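Local coordinates for protein TonB-dependent siderophore receptor (Pseudomonas aeruginosa 39016, PDB 5NEC) that probably takes up iron-loaded siderophores, and siderophore-drug conjugates, across the outer membrane as a TonB-dependent receptor, at residues Asp49-Val54 with Gly485-Pro490; Thr175-Gln180 with Ala188-Leu193; Asp204-Ser209 with Thr239-Ile244. All coordinates share one frame; numbering follows the deposited sequence.

All three contacts reach the transmembrane beta-barrel, and contact 1 is the one with a segment from the plug domain. Along the chain, contact 1 joins residues 49-54 to 485-490, and contacts 2 and 3 follow one another inside the long span it closes. Contact 2 pairs strands 172-182 and 187-200; contact 3 starts on the next strand, 206-219, so the two sit on neighbouring strands, though their centres are about 32 Å apart. The centre of contact 1 is about 37 Å from that of contact 2 and 44 Å from that of contact 3. Contact 1 thus ties the plug to the barrel, while contact 2 pairs wall strands and contact 3 extends such pairing into a loop.

Contact 1: residues Asp49-Val54 with Gly485-Pro490; sequences DTPRSV and GLVWKP
Asp-49 and Lys-489 meet in a salt bridge, with NZ of Lys-489 2.8 Å from OD1 of Asp-49. The ammonium does not approach in the carboxylate plane: it comes from above, 46° out of it, and the two side chains cross at about a right angle. The lysine chain is straight through chi2 and then folds at chi3 (67°) and chi4 (52°), a double bend that curls its end round to the carboxylate and brings CE to 3.5 Å from OD1 of Asp-49. NZ is gripped further by the carbonyl oxygens of Pro-492 and Gly-494, so the buried ammonium has three acceptors, of which Asp-49 supplies the charged one. Such a setting would be expected to keep the lysine protonated.

This is an interface between plug and barrel in the TonB-dependent receptor fold: residues 49-54 belong to the plug domain and lead into its strand 54-57, whereas 485-488 end the barrel strand 471-488. Next to the ion pair the contact is van der Waals packing. One branch of Val-487, CG2, does the touching; it lies anti to the carbonyl carbon of its own residue, meets its apolar partner, CB of Pro-51, at 3.8 Å and rests against the backbone O of Asp-49 at 3.7 Å. Pro-51, the centre of an inverse gamma turn, is crossed by the valine side chain at about a right angle. Its ring also extends over the barrel backbone, CG lying 4.1 Å from CA of Gly-485. Tyr-497 of strand 494-503 and Asn-450 of strand 447-464 also touch this proline.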
loop_
_atom_site.group_PDB
_atom_site.type_symbol
_atom_site.label_atom_id
_atom_site.label_comp_id
_atom_site.label_asym_id
_atom_site.label_seq_id
_atom_site.Cartn_x
_atom_site.Cartn_y
_atom_site.Cartn_z
ATOM N N ASP A 49 -21.325 -10.993 -5.855
ATOM C CA ASP A 49 -21.389 -12.461 -5.937
ATOM C C ASP A 49 -20.027 -13.160 -5.839
ATOM O O ASP A 49 -19.913 -14.334 -6.177
ATOM C CB ASP A 49 -22.065 -12.877 -7.258
ATOM C CG ASP A 49 -23.404 -12.142 -7.517
ATOM O OD1 ASP A 49 -23.975 -11.473 -6.597
ATOM O OD2 ASP A 49 -23.886 -12.262 -8.669
ATOM N N THR A 50 -18.987 -12.439 -5.427
ATOM C CA THR A 50 -17.658 -13.025 -5.224
ATOM C C THR A 50 -17.554 -13.419 -3.727
ATOM O O THR A 50 -17.822 -12.596 -2.840
ATOM C CB THR A 50 -16.533 -12.064 -5.711
ATOM O OG1 THR A 50 -16.573 -11.995 -7.146
ATOM C CG2 THR A 50 -15.142 -12.529 -5.280
ATOM N N PRO A 51 -17.182 -14.684 -3.442
ATOM C CA PRO A 51 -17.171 -15.204 -2.066
ATOM C C PRO A 51 -15.910 -14.863 -1.249
ATOM O O PRO A 51 -15.308 -15.743 -0.645
ATOM C CB PRO A 51 -17.287 -16.714 -2.294
ATOM C CG PRO A 51 -16.549 -16.935 -3.587
ATOM C CD PRO A 51 -16.869 -15.746 -4.422
ATOM N N ARG A 52 -15.532 -13.585 -1.229
ATOM C CA ARG A 52 -14.324 -13.097 -0.555
ATOM C C ARG A 52 -14.535 -11.629 -0.170
ATOM O O ARG A 52 -15.302 -10.911 -0.816
ATOM C CB ARG A 52 -13.101 -13.213 -1.480
ATOM C CG ARG A 52 -12.724 -14.657 -1.852
ATOM C CD ARG A 52 -11.488 -14.799 -2.741
ATOM N NE ARG A 52 -11.510 -13.822 -3.828
ATOM C CZ ARG A 52 -10.900 -12.632 -3.811
ATOM N NH1 ARG A 52 -10.151 -12.222 -2.766
ATOM N NH2 ARG A 52 -11.042 -11.828 -4.863
ATOM N N SER A 53 -13.847 -11.183 0.877
ATOM C CA SER A 53 -13.860 -9.767 1.239
ATOM C C SER A 53 -12.975 -8.962 0.283
ATOM O O SER A 53 -11.755 -9.126 0.273
ATOM C CB SER A 53 -13.394 -9.583 2.678
ATOM O OG SER A 53 -14.318 -10.190 3.555
ATOM N N VAL A 54 -13.595 -8.103 -0.526
ATOM C CA VAL A 54 -12.875 -7.235 -1.454
ATOM C C VAL A 54 -13.403 -5.822 -1.305
ATOM O O VAL A 54 -14.606 -5.616 -1.368
ATOM C CB VAL A 54 -13.060 -7.681 -2.914
ATOM C CG1 VAL A 54 -12.353 -6.711 -3.866
ATOM C CG2 VAL A 54 -12.554 -9.111 -3.102
ATOM N N GLY A 485 -15.328 -21.704 -2.793
ATOM C CA GLY A 485 -16.378 -20.823 -2.295
ATOM C C GLY A 485 -17.761 -21.261 -2.748
ATOM O O GLY A 485 -17.925 -21.842 -3.816
ATOM N N LEU A 486 -18.750 -20.975 -1.910
ATOM C CA LEU A 486 -20.150 -21.284 -2.170
ATOM C C LEU A 486 -20.940 -19.999 -1.960
ATOM O O LEU A 486 -20.769 -19.344 -0.942
ATOM C CB LEU A 486 -20.612 -22.365 -1.194
ATOM C CG LEU A 486 -22.038 -22.888 -1.344
ATOM C CD1 LEU A 486 -22.166 -23.698 -2.626
ATOM C CD2 LEU A 486 -22.431 -23.717 -0.127
ATOM N N VAL A 487 -21.790 -19.643 -2.923
ATOM C CA VAL A 487 -22.622 -18.442 -2.843
ATOM C C VAL A 487 -24.100 -18.821 -2.984
ATOM O O VAL A 487 -24.468 -19.499 -3.929
ATOM C CB VAL A 487 -22.243 -17.435 -3.938
ATOM C CG1 VAL A 487 -23.024 -16.130 -3.797
ATOM C CG2 VAL A 487 -20.760 -17.168 -3.878
ATOM N N TRP A 488 -24.923 -18.387 -2.029
ATOM C CA TRP A 488 -26.374 -18.529 -2.081
ATOM C C TRP A 488 -26.957 -17.132 -2.265
ATOM O O TRP A 488 -26.636 -16.230 -1.501
ATOM C CB TRP A 488 -26.923 -19.174 -0.792
ATOM C CG TRP A 488 -28.441 -19.331 -0.772
ATOM C CD1 TRP A 488 -29.230 -19.807 -1.778
ATOM C CD2 TRP A 488 -29.332 -19.004 0.307
ATOM N NE1 TRP A 488 -30.545 -19.790 -1.400
ATOM C CE2 TRP A 488 -30.638 -19.306 -0.126
ATOM C CE3 TRP A 488 -29.147 -18.491 1.595
ATOM C CZ2 TRP A 488 -31.755 -19.117 0.682
ATOM C CZ3 TRP A 488 -30.254 -18.294 2.398
ATOM C CH2 TRP A 488 -31.545 -18.609 1.939
ATOM N N LYS A 489 -27.799 -16.963 -3.281
ATOM C CA LYS A 489 -28.494 -15.706 -3.548
ATOM C C LYS A 489 -30.002 -15.893 -3.324
ATOM O O LYS A 489 -30.713 -16.350 -4.222
ATOM C CB LYS A 489 -28.192 -15.237 -4.966
ATOM C CG LYS A 489 -26.705 -15.003 -5.219
ATOM C CD LYS A 489 -26.429 -14.561 -6.649
ATOM C CE LYS A 489 -26.994 -13.180 -6.980
ATOM N NZ LYS A 489 -26.597 -12.118 -6.000
ATOM N N PRO A 490 -30.495 -15.564 -2.108
ATOM C CA PRO A 490 -31.932 -15.713 -1.871
ATOM C C PRO A 490 -32.735 -14.864 -2.850
ATOM O O PRO A 490 -33.689 -15.362 -3.432
ATOM C CB PRO A 490 -32.119 -15.221 -0.424
ATOM C CG PRO A 490 -30.765 -15.214 0.176
ATOM C CD PRO A 490 -29.816 -14.954 -0.949
#

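Contact 2: residues Thr175-Gln180 with Ala188-Leu193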
loop_
_atom_site.group_PDB
_atom_site.type_symbol
_atom_site.label_atom_id
_atom_site.label_comp_id
_atom_site.label_asym_id
_atom_site.label_seq_id
_atom_site.Cartn_x
_atom_site.Cartn_y
_atom_site.Cartn_z
ATOM N N THR A 175 -0.245 18.109 -11.707
ATOM C CA THR A 175 -0.540 16.903 -12.491
ATOM C C THR A 175 -1.143 17.265 -13.840
ATOM O O THR A 175 -1.771 18.301 -14.003
ATOM C CB THR A 175 -1.490 15.923 -11.771
ATOM O OG1 THR A 175 -2.674 16.611 -11.384
ATOM C CG2 THR A 175 -0.864 15.346 -10.537
ATOM N N LEU A 176 -0.931 16.379 -14.802
ATOM C CA LEU A 176 -1.466 16.518 -16.138
ATOM C C LEU A 176 -1.815 15.114 -16.602
ATOM O O LEU A 176 -1.033 14.204 -16.398
ATOM C CB LEU A 176 -0.430 17.191 -17.040
ATOM C CG LEU A 176 -0.938 17.799 -18.365
ATOM C CD1 LEU A 176 -0.103 18.995 -18.806
ATOM C CD2 LEU A 176 -0.996 16.751 -19.469
ATOM N N ASP A 177 -3.005 14.944 -17.174
ATOM C CA ASP A 177 -3.523 13.632 -17.621
ATOM C C ASP A 177 -4.222 13.853 -18.975
ATOM O O ASP A 177 -5.391 14.238 -19.039
ATOM C CB ASP A 177 -4.468 13.026 -16.561
ATOM C CG ASP A 177 -4.930 11.589 -16.889
ATOM O OD1 ASP A 177 -4.412 10.934 -17.826
ATOM O OD2 ASP A 177 -5.842 11.087 -16.181
ATOM N N LEU A 178 -3.459 13.622 -20.043
ATOM C CA LEU A 178 -3.865 13.859 -21.429
ATOM C C LEU A 178 -4.084 12.537 -22.147
ATOM O O LEU A 178 -3.199 11.704 -22.108
ATOM C CB LEU A 178 -2.752 14.637 -22.122
ATOM C CG LEU A 178 -2.912 14.881 -23.618
ATOM C CD1 LEU A 178 -2.485 16.290 -23.955
ATOM C CD2 LEU A 178 -2.144 13.863 -24.457
ATOM N N ASN A 179 -5.235 12.367 -22.812
ATOM C CA ASN A 179 -5.577 11.146 -23.570
ATOM C C ASN A 179 -6.175 11.522 -24.943
ATOM O O ASN A 179 -7.235 12.134 -25.009
ATOM C CB ASN A 179 -6.548 10.269 -22.759
ATOM C CG ASN A 179 -6.854 8.930 -23.438
ATOM O OD1 ASN A 179 -6.311 7.880 -23.069
ATOM N ND2 ASN A 179 -7.741 8.961 -24.438
ATOM N N GLN A 180 -5.499 11.131 -26.027
ATOM C CA GLN A 180 -5.852 11.529 -27.401
ATOM C C GLN A 180 -5.973 10.323 -28.329
ATOM O O GLN A 180 -5.046 9.529 -28.429
ATOM C CB GLN A 180 -4.765 12.447 -27.959
ATOM C CG GLN A 180 -5.195 13.395 -29.071
ATOM C CD GLN A 180 -5.244 14.851 -28.624
ATOM O OE1 GLN A 180 -4.337 15.351 -27.943
ATOM N NE2 GLN A 180 -6.300 15.544 -29.015
ATOM N N ALA A 188 -4.913 5.054 -29.274
ATOM C CA ALA A 188 -4.904 6.196 -28.352
ATOM C C ALA A 188 -3.567 6.312 -27.630
ATOM O O ALA A 188 -2.888 5.320 -27.410
ATOM C CB ALA A 188 -6.046 6.088 -27.354
ATOM N N PHE A 189 -3.192 7.542 -27.317
ATOM C CA PHE A 189 -1.983 7.873 -26.593
ATOM C C PHE A 189 -2.432 8.554 -25.309
ATOM O O PHE A 189 -3.339 9.393 -25.334
ATOM C CB PHE A 189 -1.131 8.831 -27.426
ATOM C CG PHE A 189 0.025 9.438 -26.680
ATOM C CD1 PHE A 189 1.107 8.650 -26.265
ATOM C CD2 PHE A 189 0.056 10.815 -26.400
ATOM C CE1 PHE A 189 2.192 9.218 -25.579
ATOM C CE2 PHE A 189 1.145 11.387 -25.720
ATOM C CZ PHE A 189 2.212 10.586 -25.314
ATOM N N ARG A 190 -1.809 8.193 -24.192
ATOM C CA ARG A 190 -2.079 8.843 -22.915
ATOM C C ARG A 190 -0.778 9.205 -22.228
ATOM O O ARG A 190 0.166 8.416 -22.239
ATOM C CB ARG A 190 -2.921 7.937 -22.025
ATOM C CG ARG A 190 -3.418 8.600 -20.756
ATOM C CD ARG A 190 -4.473 7.740 -20.085
ATOM N NE ARG A 190 -5.127 8.434 -18.979
ATOM C CZ ARG A 190 -6.145 7.944 -18.276
ATOM N NH1 ARG A 190 -6.652 6.737 -18.546
ATOM N NH2 ARG A 190 -6.660 8.662 -17.284
ATOM N N LEU A 191 -0.729 10.398 -21.646
ATOM C CA LEU A 191 0.444 10.840 -20.901
ATOM C C LEU A 191 -0.016 11.362 -19.550
ATOM O O LEU A 191 -0.895 12.224 -19.503
ATOM C CB LEU A 191 1.166 11.933 -21.673
ATOM C CG LEU A 191 2.481 12.446 -21.085
ATOM C CD1 LEU A 191 3.487 11.311 -20.894
ATOM C CD2 LEU A 191 3.059 13.571 -21.940
ATOM N N ASN A 192 0.541 10.808 -18.468
ATOM C CA ASN A 192 0.355 11.331 -17.108
ATOM C C ASN A 192 1.687 11.879 -16.616
ATOM O O ASN A 192 2.696 11.183 -16.660
ATOM C CB ASN A 192 -0.144 10.251 -16.146
ATOM C CG ASN A 192 -1.644 10.137 -16.139
ATOM O OD1 ASN A 192 -2.314 10.736 -15.301
ATOM N ND2 ASN A 192 -2.189 9.390 -17.092
ATOM N N LEU A 193 1.669 13.122 -16.139
ATOM C CA LEU A 193 2.839 13.789 -15.600
ATOM C C LEU A 193 2.601 14.204 -14.160
ATOM O O LEU A 193 1.474 14.526 -13.797
ATOM C CB LEU A 193 3.129 15.034 -16.421
ATOM C CG LEU A 193 3.453 14.815 -17.889
ATOM C CD1 LEU A 193 3.712 16.163 -18.530
ATOM C CD2 LEU A 193 4.640 13.868 -18.072
#
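Asp-177 and Arg-190 form a two-pronged salt bridge diagonally across a pair of antiparallel strands. The arginine grips side-on: NE reaches OD1 and NH2 reaches OD2 of Asp-177, each at 2.8 Å. Both oxygens use their syn lone pairs, and carboxylate and guanidinium are nearly coplanar, their planes 4° apart. An arginine chain extended from CG to NE stands out from the sheet and leans across to the neighbouring strand, bringing the guanidinium level with the carboxylate. Asn-192, opposite Asp-177, adds a weak bond from ND2 to OD1 of Asp-177 (2.8 Å, N-H...O angle 121°). Lys-152 makes a second salt bridge to OD2 of Asp-177; with both cations on it, this buried carboxylate is probably ionised. Gln-153 O accepts from NH1 of Arg-190 and fixes the guanidinium. Asn-179 turns its amide perpendicular to the guanidinium, and its ND2 bonds to Lys-155 O.

The frame is a regular ladder. Paired N-H...O bonds join Leu-176 with Leu-193, Leu-178 with Leu-191 and Gln-180 with Phe-189, whose side chains share the other face; CD2 of Leu-178 and CD2 of Phe-189 are 4.2 Å apart. In the barrel, strand 159-167 flanks 172-182 and strand 206-219 flanks 187-200.

Contact 3: residues Asp204-Ser209 with Thr239-Ile244; sequences DEVDVS and TPDSGI
Asp-207 and Thr-239 are joined by side-chain as well as backbone bonds. OD1 of Asp-207 is the shared acceptor: it accepts a hydrogen bond from Thr-239 OG1 at 2.8 Å and another from Thr-239 N at 3.1 Å. The hydroxyl arrives from above the carboxylate plane, 42° out of it, while the amide comes nearly along the C-O axis. What brings the carboxylate there is a chi1 of 71°, which sets CG between the backbone N and the carbonyl carbon of Asp-207.

The same amide also points to the backbone, Thr-239 N lying 3.0 Å from Asp-207 O, so one N-H is divided between two acceptors and neither bond is straight, each N-H...O angle being near 138°. The return bond, from Asp-207 N to Thr-239 O, is weak at 3.3 Å. The two residues thus make a single antiparallel hydrogen-bonded bridge.

Beyond this bridge Val-206 packs its methyls against polar groups. Both branches are engaged: CG1 approaches Thr-239 O at 3.6 Å, and CG2 packs against the carboxylate of Asp-241, 3.6 Å from its CG. That carboxylate is occupied at both oxygens. OD2 forms a salt bridge with Arg-203, and OD1 accepts from Gly-243 N at 3.1 Å, closing an Asx turn. Ser-242 OG in turn donates to Gly-243 O and also bonds to Tyr-269 N.

The bridge continues the pairing of barrel strands 206-219 and 225-238 into the loop that leads to strand 244-245, while strand 187-200 flanks 206-219 and touches Val-206 through Val-200 and Asp-207 through Asn-199.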
loop_
_atom_site.group_PDB
_atom_site.type_symbol
_atom_site.label_atom_id
_atom_site.label_comp_id
_atom_site.label_asym_id
_atom_site.label_seq_id
_atom_site.Cartn_x
_atom_site.Cartn_y
_atom_site.Cartn_z
ATOM N N ASP A 204 9.909 19.042 11.809
ATOM C CA ASP A 204 10.979 19.962 11.424
ATOM C C ASP A 204 11.823 19.306 10.292
ATOM O O ASP A 204 12.166 18.127 10.369
ATOM C CB ASP A 204 11.880 20.337 12.634
ATOM C CG ASP A 204 11.162 21.205 13.711
ATOM O OD1 ASP A 204 10.052 21.739 13.471
ATOM O OD2 ASP A 204 11.734 21.383 14.817
ATOM N N GLU A 205 12.076 20.066 9.227
ATOM C CA GLU A 205 13.015 19.740 8.149
ATOM C C GLU A 205 12.641 18.595 7.193
ATOM O O GLU A 205 13.169 18.523 6.094
ATOM C CB GLU A 205 14.421 19.452 8.705
ATOM C CG GLU A 205 15.028 20.577 9.520
ATOM C CD GLU A 205 15.157 21.873 8.756
ATOM O OE1 GLU A 205 15.479 21.859 7.540
ATOM O OE2 GLU A 205 14.918 22.915 9.386
ATOM N N VAL A 206 11.741 17.709 7.590
ATOM C CA VAL A 206 11.412 16.550 6.803
ATOM C C VAL A 206 10.719 17.052 5.542
ATOM O O VAL A 206 9.914 17.979 5.605
ATOM C CB VAL A 206 10.494 15.604 7.586
ATOM C CG1 VAL A 206 9.928 14.496 6.703
ATOM C CG2 VAL A 206 11.247 15.035 8.767
ATOM N N ASP A 207 11.075 16.471 4.399
ATOM C CA ASP A 207 10.480 16.882 3.139
ATOM C C ASP A 207 10.548 15.822 2.046
ATOM O O ASP A 207 11.274 14.839 2.146
ATOM C CB ASP A 207 11.031 18.248 2.657
ATOM C CG ASP A 207 12.486 18.205 2.170
ATOM O OD1 ASP A 207 13.098 17.125 1.924
ATOM O OD2 ASP A 207 13.026 19.326 2.025
ATOM N N VAL A 208 9.748 16.046 1.013
ATOM C CA VAL A 208 9.617 15.113 -0.087
ATOM C C VAL A 208 9.669 15.886 -1.381
ATOM O O VAL A 208 9.248 17.049 -1.459
ATOM C CB VAL A 208 8.327 14.265 -0.000
ATOM C CG1 VAL A 208 8.334 13.413 1.271
ATOM C CG2 VAL A 208 7.058 15.125 -0.082
ATOM N N SER A 209 10.214 15.223 -2.380
ATOM C CA SER A 209 10.356 15.773 -3.698
ATOM C C SER A 209 10.305 14.613 -4.692
ATOM O O SER A 209 11.046 13.647 -4.566
ATOM C CB SER A 209 11.674 16.515 -3.799
ATOM O OG SER A 209 11.738 17.194 -5.018
ATOM N N THR A 239 14.176 14.262 2.236
ATOM C CA THR A 239 14.865 14.304 3.535
ATOM C C THR A 239 14.071 13.409 4.510
ATOM O O THR A 239 13.001 13.791 4.935
ATOM C CB THR A 239 14.997 15.758 4.054
ATOM O OG1 THR A 239 15.606 16.569 3.028
ATOM C CG2 THR A 239 15.838 15.803 5.346
ATOM N N PRO A 240 14.589 12.216 4.835
ATOM C CA PRO A 240 13.857 11.190 5.577
ATOM C C PRO A 240 13.676 11.526 7.049
ATOM O O PRO A 240 14.620 12.000 7.714
ATOM C CB PRO A 240 14.776 9.973 5.493
ATOM C CG PRO A 240 16.156 10.518 5.333
ATOM C CD PRO A 240 15.993 11.815 4.587
ATOM N N ASP A 241 12.480 11.228 7.561
ATOM C CA ASP A 241 12.164 11.417 8.972
ATOM C C ASP A 241 12.947 10.449 9.880
ATOM O O ASP A 241 13.341 9.364 9.462
ATOM C CB ASP A 241 10.653 11.267 9.214
ATOM C CG ASP A 241 10.175 12.039 10.445
ATOM O OD1 ASP A 241 10.963 12.301 11.395
ATOM O OD2 ASP A 241 8.996 12.389 10.469
ATOM N N SER A 242 13.181 10.878 11.119
ATOM C CA SER A 242 13.842 10.062 12.142
ATOM C C SER A 242 12.813 9.269 12.946
ATOM O O SER A 242 13.140 8.226 13.528
ATOM C CB SER A 242 14.658 10.952 13.113
ATOM O OG SER A 242 13.839 11.899 13.808
ATOM N N GLY A 243 11.583 9.776 12.999
ATOM C CA GLY A 243 10.612 9.321 13.996
ATOM C C GLY A 243 11.018 9.739 15.407
ATOM O O GLY A 243 11.921 10.555 15.593
ATOM N N ILE A 244 10.325 9.148 16.375
ATOM C CA ILE A 244 10.362 9.526 17.774
ATOM C C ILE A 244 10.676 8.261 18.541
ATOM O O ILE A 244 10.038 7.222 18.311
ATOM C CB ILE A 244 8.991 10.067 18.219
ATOM C CG1 ILE A 244 8.561 11.252 17.342
ATOM C CG2 ILE A 244 8.984 10.470 19.699
ATOM C CD1 ILE A 244 9.511 12.437 17.374
#